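Local coordinates for acetolactate synthase isozyme 1 large subunit (PDB 6LPI), which belongs to the thiamine diphosphate-dependent enzymes as the large subunit of acetohydroxy-acid synthase I, and binds thiamine diphosphate, flavin-adenine dinucleotide and a magnesium ion, at residues Asn384-Thr389 against Leu404-Gln409; Gly428-Asn433 against Asn460-Lys465; Asn375-Cys380 against Ala522-Ile527; Gly69-Asp74 against Ile103-Ile108; Ser369-Ile374 against Thr398-Pro403. All coordinates share one frame; numbering follows the deposited sequence.

In the fold
From the N terminus, contact 4 comes first, closing a loop of 28 residues within the N-terminal thiamine diphosphate-binding domain. The other four contacts follow much later, in and around the C-terminal domain. Contact 5 opens first, at 369-374; contact 3 opens next at 375-380 on the same helix, and contact 1 at 384-389. Contact 5 then closes before either of them, and so crosses both. The long loop of contact 3, shut only at 522-527, holds contact 1 and then contact 2. Contacts 1 and 2 reach one parallel sheet and meet through I386 and A429. R408 of contact 1 and A432 of contact 2 both reach helix 60-74, joining the two domains.

Contact 1: Asn384-Thr389 against Leu404-Gln409; sequences NAIITT and LNRPRQ
R406 lays an edge of its guanidinium against A385: NH2 donates a hydrogen bond to A385 O over 3.0 Å. The oxygen sits practically in the guanidinium plane, yet from the carbonyl's side the donor stands well above, 47° out of that plane, so the bond does not follow a lone pair. NE of R406 takes D383 O, and with two backbone carbonyls gripping it the flat head probably has little freedom to turn, while Q409 CB lies over one face near the rim. The two segments belong to a beta-alpha-beta crossover of the C-terminal thiamine diphosphate-binding domain: strand 386-389, helix 393-401 and then edge strand 410-411, parallel to the first. Its pairing begins here with a nearly straight bond of 2.8 Å from I387 N to Q409 O, and I387 pairs again with L411. The same Q409 O takes a CA-H...O contact from I386 CA at 3.6 Å. The I387 side chain runs alongside that of Q409 in the same direction, with I387 CD1 at 3.4 Å from Q409 CG. L404 instead comes at a slant, its CD2 at 3.9 Å from I387 CD1, and W410 touches both I387 and L404.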
# COMPACT_ATOMS: atom_id res chain seq x y z
N ASN B 384 2.08 18.99 12.35
CA ASN B 384 1.26 17.99 13.03
C ASN B 384 0.09 17.52 12.20
O ASN B 384 -0.63 16.62 12.64
CB ASN B 384 0.71 18.54 14.35
CG ASN B 384 1.78 18.76 15.36
OD1 ASN B 384 2.66 17.92 15.54
ND2 ASN B 384 1.73 19.89 16.05
N ALA B 385 -0.11 18.08 11.02
CA ALA B 385 -1.23 17.69 10.18
C ALA B 385 -0.99 16.34 9.53
O ALA B 385 0.15 15.91 9.30
CB ALA B 385 -1.47 18.75 9.11
N ILE B 386 -2.10 15.66 9.22
CA ILE B 386 -2.09 14.45 8.42
C ILE B 386 -2.71 14.83 7.09
O ILE B 386 -3.73 15.53 7.06
CB ILE B 386 -2.84 13.29 9.11
CG1 ILE B 386 -2.10 12.88 10.38
CG2 ILE B 386 -2.92 12.11 8.19
CD1 ILE B 386 -2.98 12.24 11.41
N ILE B 387 -2.07 14.42 5.98
CA ILE B 387 -2.49 14.76 4.62
C ILE B 387 -2.86 13.50 3.87
O ILE B 387 -2.07 12.54 3.80
CB ILE B 387 -1.45 15.58 3.84
CG1 ILE B 387 -1.07 16.86 4.59
CG2 ILE B 387 -1.97 15.96 2.41
CD1 ILE B 387 0.04 16.78 5.59
N THR B 388 -4.04 13.51 3.30
CA THR B 388 -4.66 12.45 2.54
C THR B 388 -5.00 12.97 1.15
O THR B 388 -5.17 14.18 0.97
CB THR B 388 -5.94 12.02 3.32
OG1 THR B 388 -5.59 11.17 4.41
CG2 THR B 388 -6.92 11.38 2.47
N THR B 389 -5.04 12.10 0.15
CA THR B 389 -5.44 12.53 -1.20
C THR B 389 -6.28 11.46 -1.85
O THR B 389 -6.22 10.28 -1.49
CB THR B 389 -4.29 12.83 -2.19
OG1 THR B 389 -3.90 11.63 -2.85
CG2 THR B 389 -3.10 13.47 -1.53
N LEU B 404 5.52 17.96 2.72
CA LEU B 404 5.40 16.80 3.59
C LEU B 404 6.73 16.56 4.26
O LEU B 404 7.74 16.31 3.59
CB LEU B 404 4.97 15.59 2.76
CG LEU B 404 3.66 15.82 2.00
CD1 LEU B 404 3.67 15.04 0.71
CD2 LEU B 404 2.49 15.41 2.90
N ASN B 405 6.75 16.63 5.60
CA ASN B 405 8.00 16.57 6.34
C ASN B 405 8.04 15.53 7.45
O ASN B 405 9.04 15.49 8.17
CB ASN B 405 8.35 17.94 6.93
CG ASN B 405 8.18 19.06 5.93
OD1 ASN B 405 8.65 18.95 4.79
ND2 ASN B 405 7.58 20.16 6.37
N ARG B 406 7.04 14.68 7.58
CA ARG B 406 7.03 13.69 8.63
C ARG B 406 6.73 12.32 8.03
O ARG B 406 6.00 12.21 7.04
CB ARG B 406 5.96 13.99 9.71
CG ARG B 406 6.29 15.09 10.71
CD ARG B 406 5.19 15.25 11.78
NE ARG B 406 3.84 15.13 11.24
CZ ARG B 406 3.10 14.02 11.29
NH1 ARG B 406 3.60 12.93 11.86
NH2 ARG B 406 1.88 13.99 10.77
N PRO B 407 7.30 11.26 8.60
CA PRO B 407 6.81 9.92 8.27
C PRO B 407 5.37 9.75 8.75
O PRO B 407 4.93 10.39 9.70
CB PRO B 407 7.76 8.99 9.03
CG PRO B 407 8.99 9.81 9.24
CD PRO B 407 8.52 11.22 9.42
N ARG B 408 4.64 8.88 8.05
CA ARG B 408 3.24 8.59 8.34
C ARG B 408 2.41 9.86 8.49
O ARG B 408 1.46 9.93 9.25
CB ARG B 408 3.12 7.68 9.56
CG ARG B 408 4.08 6.49 9.43
CD ARG B 408 3.85 5.38 10.43
NE ARG B 408 2.86 4.48 9.86
CZ ARG B 408 3.05 3.19 9.58
NH1 ARG B 408 4.22 2.60 9.82
NH2 ARG B 408 2.06 2.47 9.06
N GLN B 409 2.75 10.87 7.69
CA GLN B 409 1.93 12.07 7.56
C GLN B 409 1.17 12.10 6.25
O GLN B 409 0.08 12.68 6.19
CB GLN B 409 2.83 13.32 7.66
CG GLN B 409 2.21 14.56 7.08
CD GLN B 409 2.99 15.80 7.39
OE1 GLN B 409 2.48 16.71 8.06
NE2 GLN B 409 4.22 15.87 6.89

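Contact 2: Gly428-Asn433 against Asn460-Lys465; sequences GAALAN and NQLDVK
L462 packs on A430 and L431, and it can be followed outward from the backbone. Its CB sits against A430 CB at 3.7 Å, the methyl of a helix residue that points toward the loop. With CG anti to the carbonyl carbon (chi1 -51°), the chain then swings along the helix toward L431, where CD2 lies 3.9 Å from L431 CD2 and 4.1 Å from L431 CG. The two leucines slant across each other, branch against branch. A430 has a second neighbour at the start of the strand: V464 CG1 is 3.6 Å from A430 CB, so the small methyl rests against both L462 and V464. Between these two residues the chain bends through an inverse gamma turn centred on D463. The carboxylate of D463 forms a salt bridge with K465, OD1 to NZ at 2.9 Å, and K465 NZ also reaches G532 O. The packing of A430 and L431 sets helix 422-432 against the beginning of strand 464-470 in the C-terminal parallel sheet; V438 of the neighbouring strand touches A430 and V464, and I55 of the N-terminal domain touches L431. No hydrogen bond joins the two segments, so shape and exclusion of water probably account for the adhesion.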
# COMPACT_ATOMS: atom_id res chain seq x y z
N GLY B 428 -10.41 7.59 8.79
CA GLY B 428 -9.64 6.68 9.63
C GLY B 428 -8.52 7.39 10.36
O GLY B 428 -8.35 7.22 11.58
N ALA B 429 -7.74 8.19 9.63
CA ALA B 429 -6.65 8.94 10.26
C ALA B 429 -7.15 9.82 11.40
O ALA B 429 -6.47 9.98 12.42
CB ALA B 429 -5.92 9.79 9.22
N ALA B 430 -8.31 10.46 11.21
CA ALA B 430 -8.88 11.28 12.27
C ALA B 430 -9.16 10.43 13.49
O ALA B 430 -8.74 10.76 14.61
CB ALA B 430 -10.16 11.96 11.79
N LEU B 431 -9.88 9.31 13.30
CA LEU B 431 -10.19 8.41 14.40
C LEU B 431 -8.94 7.91 15.12
O LEU B 431 -8.98 7.65 16.33
CB LEU B 431 -11.01 7.22 13.91
CG LEU B 431 -12.48 7.45 13.56
CD1 LEU B 431 -12.99 6.30 12.67
CD2 LEU B 431 -13.30 7.57 14.85
N ALA B 432 -7.84 7.71 14.39
CA ALA B 432 -6.64 7.19 15.03
C ALA B 432 -5.80 8.26 15.68
O ALA B 432 -4.98 7.94 16.54
CB ALA B 432 -5.79 6.43 14.01
N ASN B 433 -6.00 9.52 15.30
CA ASN B 433 -5.33 10.66 15.93
C ASN B 433 -6.34 11.78 16.11
O ASN B 433 -6.41 12.71 15.29
CB ASN B 433 -4.12 11.14 15.12
CG ASN B 433 -3.14 10.04 14.83
OD1 ASN B 433 -3.29 9.31 13.85
ND2 ASN B 433 -2.10 9.96 15.65
N ASN B 460 -19.37 11.43 13.48
CA ASN B 460 -18.31 11.28 14.47
C ASN B 460 -17.59 12.58 14.74
O ASN B 460 -16.62 12.57 15.51
CB ASN B 460 -17.31 10.20 14.05
CG ASN B 460 -17.92 8.82 14.14
OD1 ASN B 460 -18.57 8.34 13.20
ND2 ASN B 460 -17.73 8.17 15.29
N GLN B 461 -18.05 13.67 14.14
CA GLN B 461 -17.50 15.01 14.35
C GLN B 461 -15.98 14.97 14.27
O GLN B 461 -15.26 15.39 15.19
CB GLN B 461 -18.00 15.59 15.67
CG GLN B 461 -19.43 16.09 15.52
CD GLN B 461 -19.50 17.34 14.63
OE1 GLN B 461 -18.93 18.38 14.97
NE2 GLN B 461 -20.10 17.20 13.45
N LEU B 462 -15.49 14.47 13.14
CA LEU B 462 -14.05 14.32 12.95
C LEU B 462 -13.47 15.55 12.28
O LEU B 462 -14.15 16.29 11.56
CB LEU B 462 -13.70 13.08 12.12
CG LEU B 462 -14.34 11.78 12.61
CD1 LEU B 462 -14.36 10.68 11.53
CD2 LEU B 462 -13.63 11.35 13.90
N ASP B 463 -12.19 15.76 12.54
CA ASP B 463 -11.50 17.00 12.20
C ASP B 463 -10.89 16.91 10.81
O ASP B 463 -9.70 17.16 10.63
CB ASP B 463 -10.43 17.22 13.28
CG ASP B 463 -10.11 18.68 13.53
OD1 ASP B 463 -10.52 19.54 12.74
OD2 ASP B 463 -9.44 18.96 14.55
N VAL B 464 -11.70 16.60 9.80
CA VAL B 464 -11.19 16.37 8.44
C VAL B 464 -11.71 17.47 7.52
O VAL B 464 -12.91 17.70 7.42
CB VAL B 464 -11.51 14.94 7.91
CG1 VAL B 464 -11.25 13.87 8.96
CG2 VAL B 464 -12.88 14.79 7.34
N LYS B 465 -10.79 18.08 6.80
CA LYS B 465 -11.08 19.20 5.92
C LYS B 465 -10.83 18.76 4.49
O LYS B 465 -9.68 18.54 4.10
CB LYS B 465 -10.21 20.41 6.28
CG LYS B 465 -10.11 20.68 7.80
CD LYS B 465 -11.30 21.55 8.26
CE LYS B 465 -11.31 21.91 9.74
NZ LYS B 465 -11.90 20.93 10.65

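Contact 3: Asn375-Cys380 against Ala522-Ile527; sequences NAVAAC and ASLQEI
L524 packs against A376, V377 and C380, forming an apolar patch between helix 370-378, with the residues that follow it, and helix 521-529. Its CD2 lies 3.8 Å from V377 CG2 and 3.9 Å from A376 CB, so a single methyl serves two residues of the facing helix. The V377 and L524 side chains meet roughly perpendicular. The sulfur of C380 closes the other end of the patch, SG standing 4.2 Å from L524 CG and 3.6 Å from Q525 CA, which puts it right against the backbone of the second helix. Polar groups come in through Q525. Its CG is anti to the backbone N (chi1 -177°), but the chain bends at chi2, and the amide folds back across C380, with NE2 at 3.6 Å from C380 CA. The amide oxygen OE1 is bonded to Q521 NE2, one turn back in its own helix. The two helices lie on the C-terminal parallel sheet, V377 touching L439 and F441, and L524 touching I536. No clear hydrogen bond crosses from one segment to the other; dispersion among methyls and sulfur probably does most of the holding, with the glutamine amide laid against the cysteine and steadied from within its own helix.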
# COMPACT_ATOMS: atom_id res chain seq x y z
N ASN B 375 -0.22 25.57 -1.47
CA ASN B 375 0.65 26.41 -0.63
C ASN B 375 -0.15 27.13 0.43
O ASN B 375 0.26 27.18 1.60
CB ASN B 375 1.36 27.43 -1.50
CG ASN B 375 2.34 26.80 -2.44
OD1 ASN B 375 2.99 25.81 -2.11
ND2 ASN B 375 2.45 27.36 -3.64
N ALA B 376 -1.32 27.64 0.05
CA ALA B 376 -2.15 28.39 0.98
C ALA B 376 -2.65 27.49 2.10
O ALA B 376 -2.64 27.87 3.28
CB ALA B 376 -3.32 29.02 0.23
N VAL B 377 -3.09 26.28 1.76
CA VAL B 377 -3.55 25.34 2.78
C VAL B 377 -2.42 24.95 3.71
O VAL B 377 -2.62 24.82 4.92
CB VAL B 377 -4.19 24.11 2.12
CG1 VAL B 377 -4.53 23.07 3.17
CG2 VAL B 377 -5.46 24.53 1.38
N ALA B 378 -1.21 24.76 3.17
CA ALA B 378 -0.08 24.44 4.05
C ALA B 378 0.21 25.57 5.03
O ALA B 378 0.50 25.33 6.21
CB ALA B 378 1.15 24.10 3.22
N ALA B 379 0.11 26.82 4.58
CA ALA B 379 0.31 27.95 5.49
C ALA B 379 -0.73 28.01 6.61
O ALA B 379 -0.65 28.90 7.46
CB ALA B 379 0.32 29.26 4.70
N CYS B 380 -1.75 27.14 6.58
CA CYS B 380 -2.78 27.11 7.62
C CYS B 380 -2.53 26.13 8.77
O CYS B 380 -3.26 26.18 9.76
CB CYS B 380 -4.14 26.80 7.01
SG CYS B 380 -4.85 28.14 6.04
N ALA B 522 -8.71 34.33 4.26
CA ALA B 522 -9.36 34.43 5.56
C ALA B 522 -10.41 33.34 5.73
O ALA B 522 -10.46 32.67 6.77
CB ALA B 522 -9.98 35.82 5.73
N SER B 523 -11.23 33.14 4.70
CA SER B 523 -12.20 32.06 4.75
C SER B 523 -11.50 30.72 4.87
O SER B 523 -11.93 29.86 5.65
CB SER B 523 -13.07 32.08 3.49
OG SER B 523 -13.40 33.40 3.09
N LEU B 524 -10.39 30.54 4.14
CA LEU B 524 -9.63 29.29 4.23
C LEU B 524 -9.10 29.02 5.64
O LEU B 524 -9.29 27.93 6.19
CB LEU B 524 -8.48 29.31 3.23
CG LEU B 524 -7.80 27.96 3.10
CD1 LEU B 524 -8.84 26.95 2.60
CD2 LEU B 524 -6.59 28.05 2.18
N GLN B 525 -8.36 29.98 6.20
CA GLN B 525 -7.75 29.76 7.50
C GLN B 525 -8.83 29.57 8.55
O GLN B 525 -8.67 28.75 9.46
CB GLN B 525 -6.79 30.90 7.87
CG GLN B 525 -6.04 30.69 9.21
CD GLN B 525 -4.55 30.31 9.05
OE1 GLN B 525 -3.88 30.71 8.08
NE2 GLN B 525 -4.04 29.53 9.99
N GLU B 526 -9.98 30.23 8.38
CA GLU B 526 -10.98 30.07 9.42
C GLU B 526 -11.70 28.75 9.28
O GLU B 526 -11.94 28.07 10.29
CB GLU B 526 -12.02 31.19 9.34
CG GLU B 526 -11.82 32.35 10.28
CD GLU B 526 -13.14 32.95 10.72
OE1 GLU B 526 -14.18 32.29 10.47
OE2 GLU B 526 -13.15 34.07 11.30
N ILE B 527 -11.86 28.27 8.05
CA ILE B 527 -12.59 27.02 7.86
C ILE B 527 -11.72 25.86 8.30
O ILE B 527 -12.23 24.84 8.78
CB ILE B 527 -13.04 26.90 6.39
CG1 ILE B 527 -14.13 25.85 6.24
CG2 ILE B 527 -11.87 26.56 5.50
CD1 ILE B 527 -15.17 25.94 7.25

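Contact 4: Gly69-Asp74 against Ile103-Ile108; sequences GMARTD and IPLICI
R72 and I103 come together through two matching first torsions. R72 has CG anti to the carbonyl carbon (chi1 -58°) and then runs extended as far as NE, carrying its head alongside I103. I103 likewise has CG1 anti to the carbonyl carbon (chi1 -55°), which puts CG1 on the arginine side; chi2 then carries CD1 over one face of the R72 guanidinium, 3.3 Å from CZ, while CG1 lies on that face, shifted toward the rim. The other branch, CG2, turns to the helix and lies 3.6 Å from A71 CB and 4.0 Å from R72 CG. A71 points toward the chain at 103-105 that leads into the strand. Its methyl meets P104 O at 3.4 Å and has the pyrrolidine CG at 4.5 Å, while L105 CD1 is 4.4 Å away. No hydrogen bond passes between the two segments. The polar edge of the arginine is engaged by other residues: NE bonds to Q68 OE1, and NH2 makes salt bridges to D97 and D101 of helix 86-101, so the flat group is probably held steady enough for the isoleucine to pack on it. The arginine side chain lies about 8 Å from the bound flavin-adenine dinucleotide. Past P104 the chain enters strand 105-111, inside the six-stranded parallel sheet and paired with strands 78-82 and 166-171; helix 60-74 packs against its N-terminal end. Helix against parallel strand in this way is the layered alpha/beta architecture of the thiamine diphosphate-binding fold, here in its N-terminal domain.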
# COMPACT_ATOMS: atom_id res chain seq x y z
N GLY B 69 -7.01 4.00 6.76
CA GLY B 69 -6.46 5.22 7.34
C GLY B 69 -5.91 5.00 8.74
O GLY B 69 -4.82 5.49 9.08
N MET B 70 -6.64 4.25 9.56
CA MET B 70 -6.10 3.89 10.86
C MET B 70 -4.76 3.19 10.67
O MET B 70 -3.73 3.67 11.17
CB MET B 70 -7.08 3.00 11.63
CG MET B 70 -8.39 3.71 11.88
SD MET B 70 -9.46 2.89 13.05
CE MET B 70 -8.26 1.98 14.03
N ALA B 71 -4.75 2.11 9.87
CA ALA B 71 -3.56 1.28 9.69
C ALA B 71 -2.39 2.07 9.09
O ALA B 71 -1.24 1.89 9.50
CB ALA B 71 -3.88 0.08 8.82
N ARG B 72 -2.66 2.94 8.12
CA ARG B 72 -1.58 3.71 7.55
C ARG B 72 -1.03 4.75 8.51
O ARG B 72 0.11 5.18 8.34
CB ARG B 72 -2.01 4.37 6.24
CG ARG B 72 -2.47 3.38 5.22
CD ARG B 72 -2.41 4.06 3.90
NE ARG B 72 -3.00 3.29 2.82
CZ ARG B 72 -2.58 3.36 1.57
NH1 ARG B 72 -1.56 4.16 1.28
NH2 ARG B 72 -3.17 2.65 0.61
N THR B 73 -1.78 5.13 9.55
CA THR B 73 -1.12 5.99 10.54
C THR B 73 -0.53 5.30 11.78
O THR B 73 0.44 5.83 12.32
CB THR B 73 -2.07 7.09 11.01
OG1 THR B 73 -3.22 6.49 11.62
CG2 THR B 73 -2.50 7.99 9.85
N ASP B 74 -1.02 4.11 12.24
CA ASP B 74 -0.60 3.52 13.53
C ASP B 74 0.71 2.75 13.36
O ASP B 74 1.59 2.79 14.24
CB ASP B 74 -1.58 2.46 14.10
CG ASP B 74 -2.25 1.62 13.03
OD1 ASP B 74 -1.50 1.26 12.11
OD2 ASP B 74 -3.45 1.33 13.07
N ILE B 103 -0.27 -2.74 3.30
CA ILE B 103 -0.85 -2.22 4.54
C ILE B 103 -1.44 -3.34 5.39
O ILE B 103 -2.09 -4.25 4.84
CB ILE B 103 -1.91 -1.15 4.25
CG1 ILE B 103 -1.31 -0.05 3.39
CG2 ILE B 103 -2.49 -0.57 5.52
CD1 ILE B 103 -2.07 0.14 2.16
N PRO B 104 -1.22 -3.34 6.72
CA PRO B 104 -1.77 -4.40 7.57
C PRO B 104 -3.24 -4.19 7.87
O PRO B 104 -3.63 -3.35 8.69
CB PRO B 104 -0.92 -4.30 8.85
CG PRO B 104 -0.51 -2.85 8.88
CD PRO B 104 -0.34 -2.42 7.47
N LEU B 105 -4.08 -4.95 7.20
CA LEU B 105 -5.51 -4.94 7.45
C LEU B 105 -5.95 -6.35 7.83
O LEU B 105 -5.48 -7.33 7.24
CB LEU B 105 -6.23 -4.46 6.18
CG LEU B 105 -7.45 -3.55 6.23
CD1 LEU B 105 -7.02 -2.21 6.78
CD2 LEU B 105 -8.06 -3.42 4.84
N ILE B 106 -6.83 -6.46 8.81
CA ILE B 106 -7.60 -7.68 9.03
C ILE B 106 -9.03 -7.37 8.66
O ILE B 106 -9.63 -6.41 9.16
CB ILE B 106 -7.50 -8.21 10.47
CG1 ILE B 106 -6.21 -9.02 10.67
CG2 ILE B 106 -8.68 -9.09 10.80
CD1 ILE B 106 -5.01 -8.23 10.92
N CYS B 107 -9.57 -8.19 7.77
CA CYS B 107 -10.91 -8.02 7.23
C CYS B 107 -11.73 -9.24 7.62
O CYS B 107 -11.39 -10.36 7.23
CB CYS B 107 -10.80 -7.85 5.71
SG CYS B 107 -12.23 -8.30 4.78
N ILE B 108 -12.81 -9.03 8.36
CA ILE B 108 -13.62 -10.11 8.89
C ILE B 108 -15.00 -10.06 8.26
O ILE B 108 -15.67 -9.03 8.28
CB ILE B 108 -13.71 -10.07 10.43
CG1 ILE B 108 -12.35 -10.43 11.04
CG2 ILE B 108 -14.74 -11.03 10.90
CD1 ILE B 108 -12.20 -10.02 12.50

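Contact 5: Ser369-Ile374 against Thr398-Pro403; sequences SHYGLI and TAQAYP
I374 overlaps the last turn of helix 393-401 and the residue that follows it, using both of its branches. With CG1 anti to the carbonyl carbon (chi1 -68°), CG2 falls anti to the backbone N and lies 3.6 Å from Y402 N and 4.0 Å from A401 CB, and CD1 reaches back to T398 N at 3.6 Å. One turn earlier, Y371 brings its ring alongside the same helix: CD1 is 3.8 Å from A401 CB, and OH donates to Q400 OE1. That oxygen lies in the ring plane, at the edge, with ring and amide only 16° apart. The modelled separation is too short to be trusted at this resolution, so the exact geometry is doubtful. S369 caps helix 370-378 with a weak bond from G372 N to its OG. W397 stacks on H370 and meets Y371 edge to face, so this start of helix 370-378 is pinned to helix 393-401 in the C-terminal domain, with T398 about 8 Å from the bound thiamine diphosphate. Apolar packing of I374 and A401 thus probably does most of the holding, beside a tyrosine-glutamine pair of uncertain length whose amide is oriented by bonds from NE2 to H264 O and Y547 O.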
# COMPACT_ATOMS: atom_id res chain seq x y z
N SER B 369 -4.70 29.30 -7.48
CA SER B 369 -4.03 28.38 -8.38
C SER B 369 -4.08 26.97 -7.81
O SER B 369 -4.50 26.79 -6.66
CB SER B 369 -2.57 28.82 -8.57
OG SER B 369 -1.78 27.78 -9.15
N HIS B 370 -3.73 25.94 -8.59
CA HIS B 370 -3.68 24.62 -7.97
C HIS B 370 -2.48 24.54 -7.02
O HIS B 370 -2.62 24.20 -5.83
CB HIS B 370 -3.71 23.48 -9.01
CG HIS B 370 -2.86 23.67 -10.23
ND1 HIS B 370 -1.57 23.20 -10.32
CD2 HIS B 370 -3.15 24.23 -11.43
CE1 HIS B 370 -1.08 23.48 -11.52
NE2 HIS B 370 -2.02 24.11 -12.21
N TYR B 371 -1.30 24.92 -7.51
CA TYR B 371 -0.13 24.99 -6.63
C TYR B 371 -0.36 26.04 -5.55
O TYR B 371 -0.06 25.82 -4.37
CB TYR B 371 1.12 25.31 -7.45
CG TYR B 371 1.57 24.20 -8.38
CD1 TYR B 371 1.82 22.92 -7.90
CD2 TYR B 371 1.78 24.44 -9.73
CE1 TYR B 371 2.24 21.89 -8.77
CE2 TYR B 371 2.20 23.44 -10.60
CZ TYR B 371 2.43 22.17 -10.11
OH TYR B 371 2.84 21.17 -10.97
N GLY B 372 -0.90 27.20 -5.92
CA GLY B 372 -1.17 28.23 -4.93
C GLY B 372 -2.13 27.78 -3.85
O GLY B 372 -2.00 28.18 -2.69
N LEU B 373 -3.12 26.96 -4.22
CA LEU B 373 -4.05 26.43 -3.22
C LEU B 373 -3.33 25.51 -2.26
O LEU B 373 -3.54 25.57 -1.04
CB LEU B 373 -5.19 25.68 -3.90
CG LEU B 373 -6.25 25.06 -2.97
CD1 LEU B 373 -6.64 26.00 -1.82
CD2 LEU B 373 -7.46 24.62 -3.75
N ILE B 374 -2.52 24.60 -2.79
CA ILE B 374 -1.75 23.71 -1.92
C ILE B 374 -0.90 24.53 -0.94
O ILE B 374 -0.89 24.28 0.27
CB ILE B 374 -0.92 22.74 -2.77
CG1 ILE B 374 -1.86 21.77 -3.48
CG2 ILE B 374 0.08 21.98 -1.91
CD1 ILE B 374 -1.38 21.31 -4.84
N THR B 398 -0.48 17.86 -5.39
CA THR B 398 -0.22 17.89 -3.95
C THR B 398 1.10 17.23 -3.60
O THR B 398 1.89 17.77 -2.81
CB THR B 398 -1.35 17.19 -3.19
OG1 THR B 398 -2.60 17.74 -3.60
CG2 THR B 398 -1.17 17.41 -1.70
N ALA B 399 1.37 16.06 -4.18
CA ALA B 399 2.65 15.39 -3.97
C ALA B 399 3.81 16.30 -4.37
O ALA B 399 4.84 16.34 -3.69
CB ALA B 399 2.70 14.10 -4.79
N GLN B 400 3.63 17.07 -5.44
CA GLN B 400 4.69 17.94 -5.93
C GLN B 400 4.94 19.11 -4.99
O GLN B 400 6.09 19.46 -4.74
CB GLN B 400 4.35 18.46 -7.32
CG GLN B 400 4.35 17.44 -8.43
CD GLN B 400 4.00 18.06 -9.77
OE1 GLN B 400 3.55 19.21 -9.84
NE2 GLN B 400 4.22 17.31 -10.85
N ALA B 401 3.88 19.76 -4.47
CA ALA B 401 4.07 21.06 -3.82
C ALA B 401 3.89 21.06 -2.31
O ALA B 401 4.45 21.94 -1.65
CB ALA B 401 3.16 22.14 -4.42
N TYR B 402 3.12 20.12 -1.73
CA TYR B 402 2.88 20.17 -0.28
C TYR B 402 4.17 19.86 0.46
O TYR B 402 4.85 18.88 0.13
CB TYR B 402 1.78 19.20 0.16
CG TYR B 402 1.28 19.53 1.55
CD1 TYR B 402 1.98 19.11 2.67
CD2 TYR B 402 0.12 20.27 1.73
CE1 TYR B 402 1.55 19.44 3.95
CE2 TYR B 402 -0.33 20.60 3.01
CZ TYR B 402 0.40 20.18 4.12
OH TYR B 402 -0.01 20.51 5.40
N PRO B 403 4.51 20.61 1.52
CA PRO B 403 5.75 20.32 2.27
C PRO B 403 5.57 19.18 3.25
O PRO B 403 5.51 19.36 4.47
CB PRO B 403 6.02 21.64 2.99
CG PRO B 403 4.73 22.39 3.00
CD PRO B 403 3.76 21.75 2.08